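Local coordinates for ferrichrome ABC transporter substrate-binding protein (Staphylococcus pseudintermedius, PDB 5FLY) that probably binds iron-loaded ferrichrome outside the cell membrane and delivers it to an ABC importer, as a class III solute-binding protein, at residues 193-196 with 197-201; 205-208 with 209-212; 231-235 with 236-240; 250-254 with 255-259. One frame throughout, in Å; residues are numbered along the deposited sequence.

Contact 1: 193-196 with 197-201; sequences ALDD and ATKKE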
loop_
_atom_site.group_PDB
_atom_site.type_symbol
_atom_site.label_atom_id
_atom_site.label_comp_id
_atom_site.label_asym_id
_atom_site.label_seq_id
_atom_site.Cartn_x
_atom_site.Cartn_y
_atom_site.Cartn_z
ATOM N N ALA A 193 6.201 20.556 5.189
ATOM C CA ALA A 193 5.364 21.043 4.094
ATOM C C ALA A 193 4.640 19.891 3.415
ATOM O O ALA A 193 3.499 20.030 2.967
ATOM C CB ALA A 193 6.190 21.814 3.083
ATOM N N LEU A 194 5.328 18.759 3.335
ATOM C CA LEU A 194 4.794 17.556 2.715
ATOM C C LEU A 194 3.709 16.950 3.607
ATOM O O LEU A 194 2.665 16.522 3.129
ATOM C CB LEU A 194 5.921 16.552 2.466
ATOM C CG LEU A 194 5.494 15.201 1.899
ATOM C CD1 LEU A 194 4.630 15.367 0.646
ATOM C CD2 LEU A 194 6.722 14.349 1.591
ATOM N N ASP A 195 3.956 16.938 4.915
ATOM C CA ASP A 195 2.957 16.503 5.876
ATOM C C ASP A 195 1.669 17.296 5.690
ATOM O O ASP A 195 0.587 16.712 5.537
ATOM C CB ASP A 195 3.492 16.663 7.309
ATOM C CG ASP A 195 2.599 16.024 8.355
ATOM O OD1 ASP A 195 1.710 15.221 8.007
ATOM O OD2 ASP A 195 2.806 16.321 9.549
ATOM N N ASP A 196 1.786 18.618 5.689
ATOM C CA ASP A 196 0.611 19.476 5.562
ATOM C C ASP A 196 -0.129 19.266 4.238
ATOM O O ASP A 196 -1.362 19.240 4.218
ATOM C CB ASP A 196 1.009 20.944 5.714
ATOM C CG ASP A 196 1.449 21.279 7.127
ATOM O OD1 ASP A 196 1.148 20.500 8.059
ATOM O OD2 ASP A 196 2.096 22.328 7.305
ATOM N N ALA A 197 0.619 19.095 3.149
ATOM C CA ALA A 197 0.036 18.882 1.824
ATOM C C ALA A 197 -0.630 17.517 1.655
ATOM O O ALA A 197 -1.437 17.353 0.739
ATOM C CB ALA A 197 1.097 19.064 0.737
ATOM N N THR A 198 -0.293 16.540 2.504
ATOM C CA THR A 198 -0.831 15.177 2.342
ATOM C C THR A 198 -1.746 14.728 3.479
ATOM O O THR A 198 -2.306 13.636 3.437
ATOM C CB THR A 198 0.307 14.123 2.198
ATOM O OG1 THR A 198 1.126 14.110 3.372
ATOM C CG2 THR A 198 1.158 14.421 0.969
ATOM N N LYS A 199 -1.912 15.582 4.479
ATOM C CA LYS A 199 -2.630 15.221 5.702
ATOM C C LYS A 199 -4.123 14.925 5.455
ATOM O O LYS A 199 -4.668 13.936 5.974
ATOM C CB LYS A 199 -2.466 16.360 6.718
ATOM C CG LYS A 199 -3.116 16.147 8.062
ATOM C CD LYS A 199 -2.537 14.948 8.770
ATOM C CE LYS A 199 -2.948 14.939 10.240
ATOM N NZ LYS A 199 -4.382 15.337 10.427
ATOM N N LYS A 200 -4.768 15.775 4.661
ATOM C CA LYS A 200 -6.221 15.720 4.500
ATOM C C LYS A 200 -6.701 14.515 3.699
ATOM O O LYS A 200 -7.692 13.880 4.068
ATOM C CB LYS A 200 -6.726 17.002 3.831
ATOM C CG LYS A 200 -6.555 18.251 4.691
ATOM C CD LYS A 200 -7.299 19.450 4.104
ATOM C CE LYS A 200 -7.128 20.684 4.981
ATOM N NZ LYS A 200 -7.824 21.882 4.424
ATOM N N GLU A 201 -6.001 14.202 2.612
ATOM C CA GLU A 201 -6.436 13.153 1.703
ATOM C C GLU A 201 -5.505 11.941 1.706
ATOM O O GLU A 201 -5.884 10.892 1.197
ATOM C CB GLU A 201 -6.559 13.689 0.275
ATOM C CG GLU A 201 -7.466 14.912 0.131
ATOM C CD GLU A 201 -8.784 14.759 0.859
ATOM O OE1 GLU A 201 -9.338 13.633 0.864
ATOM O OE2 GLU A 201 -9.262 15.770 1.434
HETATM O O HOH W 1 0.498 13.735 6.104
HETATM O O HOH W 2 -3.628 17.991 3.114
#

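Contact 2: 205-208 with 209-212; sequences EVPK and EEVG. With CD (cadmium ion), chain F; CD (cadmium ion), chain C.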
loop_
_atom_site.group_PDB
_atom_site.type_symbol
_atom_site.label_atom_id
_atom_site.label_comp_id
_atom_site.label_asym_id
_atom_site.label_seq_id
_atom_site.Cartn_x
_atom_site.Cartn_y
_atom_site.Cartn_z
ATOM N N GLU A 205 -1.306 15.352 -5.655
ATOM C CA GLU A 205 -0.607 15.677 -6.893
ATOM C C GLU A 205 0.285 16.881 -6.597
ATOM O O GLU A 205 -0.095 17.773 -5.836
ATOM C CB GLU A 205 -1.569 15.981 -8.052
ATOM C CG GLU A 205 -0.788 16.325 -9.306
ATOM C CD GLU A 205 -1.611 16.480 -10.580
ATOM O OE1 GLU A 205 -2.840 16.214 -10.565
ATOM O OE2 GLU A 205 -0.990 16.858 -11.603
ATOM N N VAL A 206 1.472 16.879 -7.190
ATOM C CA VAL A 206 2.462 17.943 -7.014
ATOM C C VAL A 206 2.650 18.630 -8.358
ATOM O O VAL A 206 3.110 18.002 -9.299
ATOM C CB VAL A 206 3.817 17.384 -6.501
ATOM C CG1 VAL A 206 4.861 18.476 -6.387
ATOM C CG2 VAL A 206 3.642 16.698 -5.156
ATOM N N PRO A 207 2.270 19.913 -8.460
ATOM C CA PRO A 207 2.661 20.623 -9.682
ATOM C C PRO A 207 4.182 20.610 -9.879
ATOM O O PRO A 207 4.931 20.714 -8.904
ATOM C CB PRO A 207 2.133 22.046 -9.450
ATOM C CG PRO A 207 1.056 21.879 -8.416
ATOM C CD PRO A 207 1.565 20.802 -7.520
ATOM N N LYS A 208 4.639 20.490 -11.122
ATOM C CA LYS A 208 6.049 20.209 -11.362
ATOM C C LYS A 208 6.938 21.337 -10.852
ATOM O O LYS A 208 8.079 21.104 -10.459
ATOM C CB LYS A 208 6.324 19.970 -12.851
ATOM C CG LYS A 208 6.172 21.182 -13.735
ATOM C CD LYS A 208 6.410 20.795 -15.182
ATOM C CE LYS A 208 6.153 21.962 -16.113
ATOM N NZ LYS A 208 6.445 21.621 -17.538
ATOM N N GLU A 209 6.410 22.555 -10.845
ATOM C CA GLU A 209 7.169 23.709 -10.379
ATOM C C GLU A 209 7.381 23.727 -8.860
ATOM O O GLU A 209 8.145 24.544 -8.360
ATOM C CB GLU A 209 6.465 25.003 -10.804
ATOM C CG GLU A 209 6.331 25.196 -12.330
ATOM C CD GLU A 209 5.096 24.526 -12.944
ATOM O OE1 GLU A 209 4.162 24.115 -12.224
ATOM O OE2 GLU A 209 5.044 24.424 -14.182
ATOM N N GLU A 210 6.702 22.838 -8.136
ATOM C CA GLU A 210 6.673 22.891 -6.677
ATOM C C GLU A 210 7.401 21.713 -6.043
ATOM O O GLU A 210 7.361 21.536 -4.828
ATOM C CB GLU A 210 5.229 22.938 -6.178
ATOM C CG GLU A 210 4.442 24.139 -6.674
ATOM C CD GLU A 210 3.172 24.388 -5.868
ATOM O OE1 GLU A 210 3.282 24.621 -4.642
ATOM O OE2 GLU A 210 2.063 24.354 -6.441
ATOM N N VAL A 211 8.079 20.916 -6.856
ATOM C CA VAL A 211 8.812 19.759 -6.332
ATOM C C VAL A 211 9.736 20.122 -5.154
ATOM O O VAL A 211 9.716 19.445 -4.120
ATOM C CB VAL A 211 9.615 19.081 -7.471
ATOM C CG1 VAL A 211 10.680 18.155 -6.940
ATOM C CG2 VAL A 211 8.647 18.320 -8.359
ATOM N N GLY A 212 10.490 21.208 -5.285
ATOM C CA GLY A 212 11.441 21.607 -4.260
ATOM C C GLY A 212 10.818 21.968 -2.924
ATOM O O GLY A 212 11.455 21.832 -1.889
HETATM CD CD CD F . 2.863 23.706 -14.126
HETATM CD CD CD C . 0.992 24.638 -4.397
HETATM O O HOH W 3 0.183 24.871 -2.251
#

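Contact 3: 231-235 with 236-240; sequences EFQKT and AMWQN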
loop_
_atom_site.group_PDB
_atom_site.type_symbol
_atom_site.label_atom_id
_atom_site.label_comp_id
_atom_site.label_asym_id
_atom_site.label_seq_id
_atom_site.Cartn_x
_atom_site.Cartn_y
_atom_site.Cartn_z
ATOM N N GLU A 231 10.773 13.980 -16.124
ATOM C CA GLU A 231 11.160 15.318 -16.515
ATOM C C GLU A 231 11.609 16.147 -15.303
ATOM O O GLU A 231 12.525 16.966 -15.416
ATOM C CB GLU A 231 10.004 16.008 -17.240
ATOM C CG GLU A 231 9.478 15.239 -18.451
ATOM C CD GLU A 231 10.554 14.962 -19.511
ATOM O OE1 GLU A 231 11.536 15.740 -19.595
ATOM O OE2 GLU A 231 10.413 13.959 -20.256
ATOM N N PHE A 232 11.003 15.906 -14.137
ATOM C CA PHE A 232 11.271 16.744 -12.972
ATOM C C PHE A 232 12.651 16.479 -12.369
ATOM O O PHE A 232 13.106 17.249 -11.527
ATOM C CB PHE A 232 10.168 16.594 -11.906
ATOM C CG PHE A 232 10.168 15.284 -11.150
ATOM C CD1 PHE A 232 11.022 15.090 -10.076
ATOM C CD2 PHE A 232 9.243 14.288 -11.450
ATOM C CE1 PHE A 232 11.017 13.898 -9.361
ATOM C CE2 PHE A 232 9.214 13.096 -10.726
ATOM C CZ PHE A 232 10.105 12.904 -9.680
ATOM N N GLN A 233 13.334 15.426 -12.814
ATOM C CA GLN A 233 14.687 15.167 -12.339
ATOM C C GLN A 233 15.770 15.842 -13.200
ATOM O O GLN A 233 16.966 15.710 -12.925
ATOM C CB GLN A 233 14.944 13.666 -12.278
ATOM C CG GLN A 233 14.089 12.920 -11.256
ATOM C CD GLN A 233 14.488 11.472 -11.154
ATOM O OE1 GLN A 233 15.294 10.992 -11.951
ATOM N NE2 GLN A 233 13.927 10.761 -10.174
ATOM N N LYS A 234 15.355 16.577 -14.227
ATOM C CA LYS A 234 16.311 17.176 -15.161
ATOM C C LYS A 234 16.599 18.649 -14.893
ATOM O O LYS A 234 17.592 19.188 -15.394
ATOM C CB LYS A 234 15.798 17.011 -16.588
ATOM C CG LYS A 234 15.515 15.560 -16.956
ATOM C CD LYS A 234 14.945 15.443 -18.350
ATOM C CE LYS A 234 14.547 14.013 -18.669
ATOM N NZ LYS A 234 13.894 13.932 -20.016
ATOM N N THR A 235 15.751 19.289 -14.091
ATOM C CA THR A 235 15.808 20.736 -13.894
ATOM C C THR A 235 16.964 21.231 -13.044
ATOM O O THR A 235 17.534 20.491 -12.254
ATOM C CB THR A 235 14.525 21.259 -13.205
ATOM O OG1 THR A 235 14.450 20.726 -11.882
ATOM C CG2 THR A 235 13.273 20.856 -13.978
ATOM N N ALA A 236 17.274 22.520 -13.184
ATOM C CA ALA A 236 18.203 23.170 -12.272
ATOM C C ALA A 236 17.693 23.095 -10.831
ATOM O O ALA A 236 18.484 22.856 -9.911
ATOM C CB ALA A 236 18.427 24.614 -12.690
ATOM N N MET A 237 16.384 23.270 -10.638
ATOM C CA MET A 237 15.776 23.214 -9.304
ATOM C C MET A 237 16.134 21.896 -8.643
ATOM O O MET A 237 16.557 21.863 -7.491
ATOM C CB MET A 237 14.249 23.372 -9.372
ATOM C CG MET A 237 13.507 22.949 -8.081
ATOM S SD MET A 237 11.729 23.282 -8.035
ATOM C CE MET A 237 11.174 22.470 -9.512
ATOM N N TRP A 238 15.968 20.811 -9.391
ATOM C CA TRP A 238 16.238 19.467 -8.876
ATOM C C TRP A 238 17.703 19.329 -8.502
ATOM O O TRP A 238 18.045 18.890 -7.408
ATOM C CB TRP A 238 15.866 18.417 -9.927
ATOM C CG TRP A 238 16.201 17.003 -9.544
ATOM C CD1 TRP A 238 17.318 16.301 -9.891
ATOM C CD2 TRP A 238 15.408 16.123 -8.738
ATOM N NE1 TRP A 238 17.267 15.034 -9.359
ATOM C CE2 TRP A 238 16.102 14.899 -8.648
ATOM C CE3 TRP A 238 14.176 16.247 -8.089
ATOM C CZ2 TRP A 238 15.607 13.807 -7.927
ATOM C CZ3 TRP A 238 13.682 15.146 -7.370
ATOM C CH2 TRP A 238 14.401 13.954 -7.295
ATOM N N GLN A 239 18.569 19.699 -9.429
ATOM C CA GLN A 239 19.995 19.535 -9.218
ATOM C C GLN A 239 20.492 20.338 -8.025
ATOM O O GLN A 239 21.511 20.000 -7.426
ATOM C CB GLN A 239 20.746 19.931 -10.469
ATOM C CG GLN A 239 20.429 19.008 -11.620
ATOM C CD GLN A 239 21.236 19.338 -12.821
ATOM O OE1 GLN A 239 20.703 19.587 -13.904
ATOM N NE2 GLN A 239 22.543 19.369 -12.641
ATOM N N ASN A 240 19.764 21.388 -7.672
ATOM C CA ASN A 240 20.168 22.229 -6.557
ATOM C C ASN A 240 19.562 21.810 -5.212
ATOM O O ASN A 240 19.897 22.396 -4.180
ATOM C CB ASN A 240 19.832 23.679 -6.880
ATOM C CG ASN A 240 20.874 24.317 -7.792
ATOM O OD1 ASN A 240 21.771 25.019 -7.327
ATOM N ND2 ASN A 240 20.782 24.042 -9.089
#

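Contact 4: 250-254 with 255-259; sequences FNVDS and SVYWY. With 7PG (2,5,8,11,14,17,20,23-octaoxapentacosan-25-ol), chain P.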
loop_
_atom_site.group_PDB
_atom_site.type_symbol
_atom_site.label_atom_id
_atom_site.label_comp_id
_atom_site.label_asym_id
_atom_site.label_seq_id
_atom_site.Cartn_x
_atom_site.Cartn_y
_atom_site.Cartn_z
ATOM N N PHE A 250 17.230 8.322 -5.100
ATOM C CA PHE A 250 17.220 7.109 -5.910
ATOM C C PHE A 250 15.807 6.763 -6.332
ATOM O O PHE A 250 14.836 7.251 -5.750
ATOM C CB PHE A 250 17.877 5.914 -5.177
ATOM C CG PHE A 250 17.209 5.506 -3.879
ATOM C CD1 PHE A 250 17.614 6.053 -2.664
ATOM C CD2 PHE A 250 16.216 4.533 -3.863
ATOM C CE1 PHE A 250 17.017 5.651 -1.467
ATOM C CE2 PHE A 250 15.627 4.133 -2.678
ATOM C CZ PHE A 250 16.028 4.693 -1.479
ATOM N N ASN A 251 15.722 5.949 -7.377
ATOM C CA ASN A 251 14.452 5.484 -7.911
ATOM C C ASN A 251 14.098 4.099 -7.415
ATOM O O ASN A 251 14.977 3.266 -7.147
ATOM C CB ASN A 251 14.473 5.441 -9.438
ATOM C CG ASN A 251 14.803 6.780 -10.066
ATOM O OD1 ASN A 251 14.506 7.827 -9.513
ATOM N ND2 ASN A 251 15.398 6.741 -11.250
ATOM N N VAL A 252 12.802 3.853 -7.308
ATOM C CA VAL A 252 12.297 2.509 -7.059
ATOM C C VAL A 252 11.216 2.150 -8.088
ATOM O O VAL A 252 10.644 3.021 -8.722
ATOM C CB VAL A 252 11.718 2.369 -5.637
ATOM C CG1 VAL A 252 12.788 2.648 -4.569
ATOM C CG2 VAL A 252 10.537 3.304 -5.451
ATOM N N ASP A 253 10.932 0.851 -8.209
ATOM C CA ASP A 253 9.978 0.299 -9.169
ATOM C C ASP A 253 8.554 0.466 -8.658
ATOM O O ASP A 253 8.150 -0.226 -7.728
ATOM C CB ASP A 253 10.296 -1.186 -9.410
ATOM C CG ASP A 253 9.418 -1.826 -10.471
ATOM O OD1 ASP A 253 8.290 -1.362 -10.725
ATOM O OD2 ASP A 253 9.862 -2.844 -11.042
ATOM N N SER A 254 7.788 1.371 -9.264
ATOM C CA SER A 254 6.471 1.684 -8.735
ATOM C C SER A 254 5.531 0.476 -8.735
ATOM O O SER A 254 4.731 0.349 -7.816
ATOM C CB SER A 254 5.841 2.850 -9.506
ATOM O OG SER A 254 5.808 2.600 -10.885
ATOM N N SER A 255 5.640 -0.422 -9.717
ATOM C CA SER A 255 4.714 -1.556 -9.799
ATOM C C SER A 255 4.936 -2.512 -8.634
ATOM O O SER A 255 4.013 -3.213 -8.233
ATOM C CB SER A 255 4.855 -2.291 -11.130
ATOM O OG SER A 255 6.063 -3.023 -11.222
ATOM N N VAL A 256 6.160 -2.536 -8.106
ATOM C CA VAL A 256 6.466 -3.332 -6.926
ATOM C C VAL A 256 5.986 -2.617 -5.669
ATOM O O VAL A 256 5.493 -3.244 -4.734
ATOM C CB VAL A 256 7.986 -3.605 -6.822
ATOM C CG1 VAL A 256 8.367 -4.152 -5.441
ATOM C CG2 VAL A 256 8.415 -4.576 -7.906
ATOM N N TYR A 257 6.129 -1.295 -5.656
ATOM C CA TYR A 257 5.952 -0.493 -4.437
ATOM C C TYR A 257 4.533 0.023 -4.160
ATOM O O TYR A 257 4.293 0.597 -3.099
ATOM C CB TYR A 257 6.905 0.706 -4.493
ATOM C CG TYR A 257 8.280 0.435 -3.936
ATOM C CD1 TYR A 257 9.179 -0.397 -4.598
ATOM C CD2 TYR A 257 8.678 1.004 -2.740
ATOM C CE1 TYR A 257 10.431 -0.649 -4.077
ATOM C CE2 TYR A 257 9.924 0.755 -2.210
ATOM C CZ TYR A 257 10.797 -0.074 -2.893
ATOM O OH TYR A 257 12.042 -0.321 -2.381
ATOM N N TRP A 258 3.599 -0.153 -5.088
ATOM C CA TRP A 258 2.268 0.433 -4.896
ATOM C C TRP A 258 1.562 -0.048 -3.633
ATOM O O TRP A 258 0.860 0.729 -2.989
ATOM C CB TRP A 258 1.347 0.137 -6.075
ATOM C CG TRP A 258 1.609 0.953 -7.290
ATOM C CD1 TRP A 258 2.000 2.261 -7.335
ATOM C CD2 TRP A 258 1.525 0.503 -8.643
ATOM N NE1 TRP A 258 2.160 2.655 -8.645
ATOM C CE2 TRP A 258 1.875 1.590 -9.465
ATOM C CE3 TRP A 258 1.183 -0.723 -9.243
ATOM C CZ2 TRP A 258 1.893 1.496 -10.853
ATOM C CZ3 TRP A 258 1.206 -0.811 -10.633
ATOM C CH2 TRP A 258 1.558 0.290 -11.416
ATOM N N TYR A 259 1.706 -1.329 -3.306
ATOM C CA TYR A 259 0.862 -1.952 -2.277
ATOM C C TYR A 259 1.505 -1.951 -0.874
ATOM O O TYR A 259 2.669 -1.581 -0.713
ATOM C CB TYR A 259 0.486 -3.373 -2.744
ATOM C CG TYR A 259 -0.379 -3.283 -3.985
ATOM C CD1 TYR A 259 -1.700 -2.884 -3.881
ATOM C CD2 TYR A 259 0.136 -3.520 -5.251
ATOM C CE1 TYR A 259 -2.505 -2.753 -4.995
ATOM C CE2 TYR A 259 -0.668 -3.382 -6.385
ATOM C CZ TYR A 259 -1.982 -2.994 -6.240
ATOM O OH TYR A 259 -2.797 -2.849 -7.341
HETATM C C2 7PG P . -2.499 1.503 -8.189
HETATM O O1 7PG P . -1.727 1.941 -9.274
HETATM C C3 7PG P . -1.244 3.244 -9.122
HETATM C C4 7PG P . -2.102 4.217 -9.926
HETATM O O2 7PG P . -1.446 5.446 -10.092
HETATM C C5 7PG P . -1.000 6.036 -8.906
HETATM C C6 7PG P . -1.134 7.555 -8.951
HETATM O O3 7PG P . -1.450 8.032 -7.671
HETATM C C7 7PG P . -2.809 8.044 -7.329
HETATM C C8 7PG P . -2.944 8.275 -5.822
HETATM O O4 7PG P . -4.271 8.165 -5.370
HETATM C C9 7PG P . -4.871 6.932 -5.621
HETATM C C10 7PG P . -5.960 6.563 -4.611
HETATM O O5 7PG P . -5.945 5.161 -4.505
HETATM C C11 7PG P . -6.634 4.577 -3.433
HETATM C C12 7PG P . -6.059 3.181 -3.169
HETATM O O6 7PG P . -5.518 3.108 -1.874
HETATM C C13 7PG P . -4.131 3.258 -1.742
HETATM C C14 7PG P . -3.412 2.045 -2.325
HETATM O O7 7PG P . -2.378 1.681 -1.457
HETATM C C15 7PG P . -2.044 0.319 -1.467
#

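Contact 1: 193-196 with 197-201
Ala193 and Ala197 are joined by an ordinary helical bond, the amide N of Ala197 giving its hydrogen to the carbonyl O of Ala193 at 3.0 Å, but one residue on the pattern tightens: Thr198 N makes only a weak bond to Leu194 O and a better one to Asp195 O, at 3.2 Å, a bond of the i to i-3 kind. That N-H reaches the Asp195 carbonyl from well above its plane, 66° out of it, a local 3-10-like tightening near the C-terminal end of the helix. The Leu194 carbonyl is compensated by a side chain. Thr198 holds OG1 between its own N and carbonyl carbon (chi1 61°), which turns the hydroxyl back along the helix to give its hydrogen to Leu194 O at 2.9 Å. Threonine suits this place because its two branches do different work: while OG1 serves the carbonyl, the methyl CG2 lies against Leu194 CD1, 3.6 Å away, on the buried side. The hydroxyl also accepts from a water, at 2.8 Å from OG1, which donates its other hydrogen to Asp195 OD1, so the carboxylate is tied to this part of the helix through solvent. A second water links Asp196 O to Lys200 N as the chain leaves the helix. Exposed Asp196 points its carboxylate to Lys192 in a salt bridge. Helix 192-198 leads toward strand 203-205; Tyr214, in the loop before strand 218-223, packs on Ala193 and Ala197, and Met190, just before the helix, touches Asp195 and Thr198.

Contact 2: 205-208 with 209-212
Glu210 lies against Pro207 and can be followed outward from its backbone, where its N-H bonds to Pro207 O at 2.9 Å and closes a turn of 3-10 type. CB sits 3.5 Å from that same oxygen, Pro207 O. CG stands beside the backbone N (chi1 -60°) and the chain then runs extended, which carries the carboxylate across the proline ring: OE2 comes to 3.3 Å from Pro207 CG. At the tip both oxygens hold a cadmium ion in a bidentate grip, OE1 and OE2 of Glu210 each 2.3 Å from the metal. A water is a further ligand, and OE1 also accepts from Lys213. Proline suits the start of the turn, since it has no backbone N-H to be satisfied and offers an apolar CH2 surface (CB, CG and CD) to the carboxylate. Glu209 holds a second cadmium ion in the same bidentate way, its chain bent at chi2 (86°) so that it crosses the aliphatic part of Lys208, OE2 3.3 Å from Lys208 CE. The ammonium NZ of Lys208 stays 4.6 Å from Glu209 OE2, too far for a salt bridge. Beneath the acidic surface, Val206 CG1 meets Val211 CG2 at 4.3 Å; the amide N of Val211 is buried here and has no hydrogen-bond partner in the model. The turn follows strand 203-205 on the way to strand 218-223; its inner side rests on strand 167-171, where Ile168 receives Val211 and Lys208 and Ala170 receives Val206.

Contact 3: 231-235 with 236-240
Trp238 lies across the residues that lead into its own helix, with Gln233 over one face of the indole and Phe232 beside it. Gln233 CA sits 3.6 Å from the centroid of the five-membered ring and almost on its normal, a CH-pi contact. The glutamine side chain then runs alongside the indole in the same direction, CG 3.8 Å from Trp238 CZ2, with its amide plane 21° from the ring plane. Phe232 turns an edge toward the indole face in an offset edge-to-face pair, the planes at 70° and Phe232 CE1 3.6 Å from Trp238 CZ3. A large flat indole suits this place because it can serve a backbone CH, an amide arm and a second ring at once. What sets it there is partly its own torsion, CG anti to the backbone N (chi1 176°), and partly the start of the helix. Thr235 OG1, between its N and carbonyl carbon, accepts from Trp238 N at 2.9 Å, and Thr235 O accepts from Gln239 N at 3.1 Å in a nearly straight bond. Farther out, a hydrogen bond from Gln233 NE2 to Asn251 fixes the amide arm, while Lys234 and Glu231 form a salt bridge at the exposed side. Ile219 and Thr221 of strand 218-223 pack against the aromatic pair. At the far end Asn240 ND2 returns to Ala236 O at 2.7 Å, closing the short helix 236-239. The threonine whose side-chain oxygen takes the N-H three residues on is a classic N-cap, here joined to an aromatic pair that packs the helix start onto the sheet.

Contact 4: 250-254 with 255-259
Val252 and Tyr257 meet at about a right angle, the valine lying over one face of the phenol ring. Its CB is 3.8 Å from the ring centroid and 18° off the normal, a CH-pi contact, so a compact branched residue packs flush against the face of a broad flat one. The edge of the same ring comes close to the carbonyl of Asp253, with CD1 3.3 Å from Asp253 O, and its OH reaches Asp271 on helix 262-278. Asp253 holds the beginning of the helix. With CG anti to the backbone N (chi1 -176°), its carboxylate swings forward so that OD1 accepts twice from Ser255: from N at 3.0 Å on the anti side, and from OG at 2.8 Å on the syn side. Both donors approach from the same face of the carboxylate. A small hydroxyl residue suits this position, since its OG can fold back onto the acid beside its own N-H. The carbonyl of Asp253 adds an in-plane bond from Tyr257 N at 3.1 Å. Trp258 is turned differently: one face of its indole covers the carbonyl of Ser254, whose O stands 3.1 Å above the ring plane, and the opposite face carries the bound polyether, with its ether oxygen O1 3.5 Å above the plane and over the centre. Glu162 accepts from Trp258 NE1 and fixes the turn of the ring. Asp253 is thus a helix N-cap at the end of strand 249-253, and the short helix it starts delivers Trp258 and Tyr259 to the ligand pocket, where ferrichrome would probably bind.

From the N terminus the four contacts come strictly in series, none nested within or crossing another, and each closes only a turn of its own. Contact 1 lies at the C-terminal part of helix 192-198; the chain then makes strand 203-205, and contact 2 lies in the connection to strand 218-223. After that strand, contact 3 forms the entry to helix 236-239, and contact 4 joins edge strand 249-253 to the helix leading into the ligand pocket. Contacts 2 and 3 pack together, Met237 lying on Lys208, Glu209 and Gly212, with Val211 touching Trp238. The hydrogen bond between Gln233 and Asn251 ties the loop before helix 236-239 to edge strand 249-253. Contact 1 touches neither contact 3 nor contact 4.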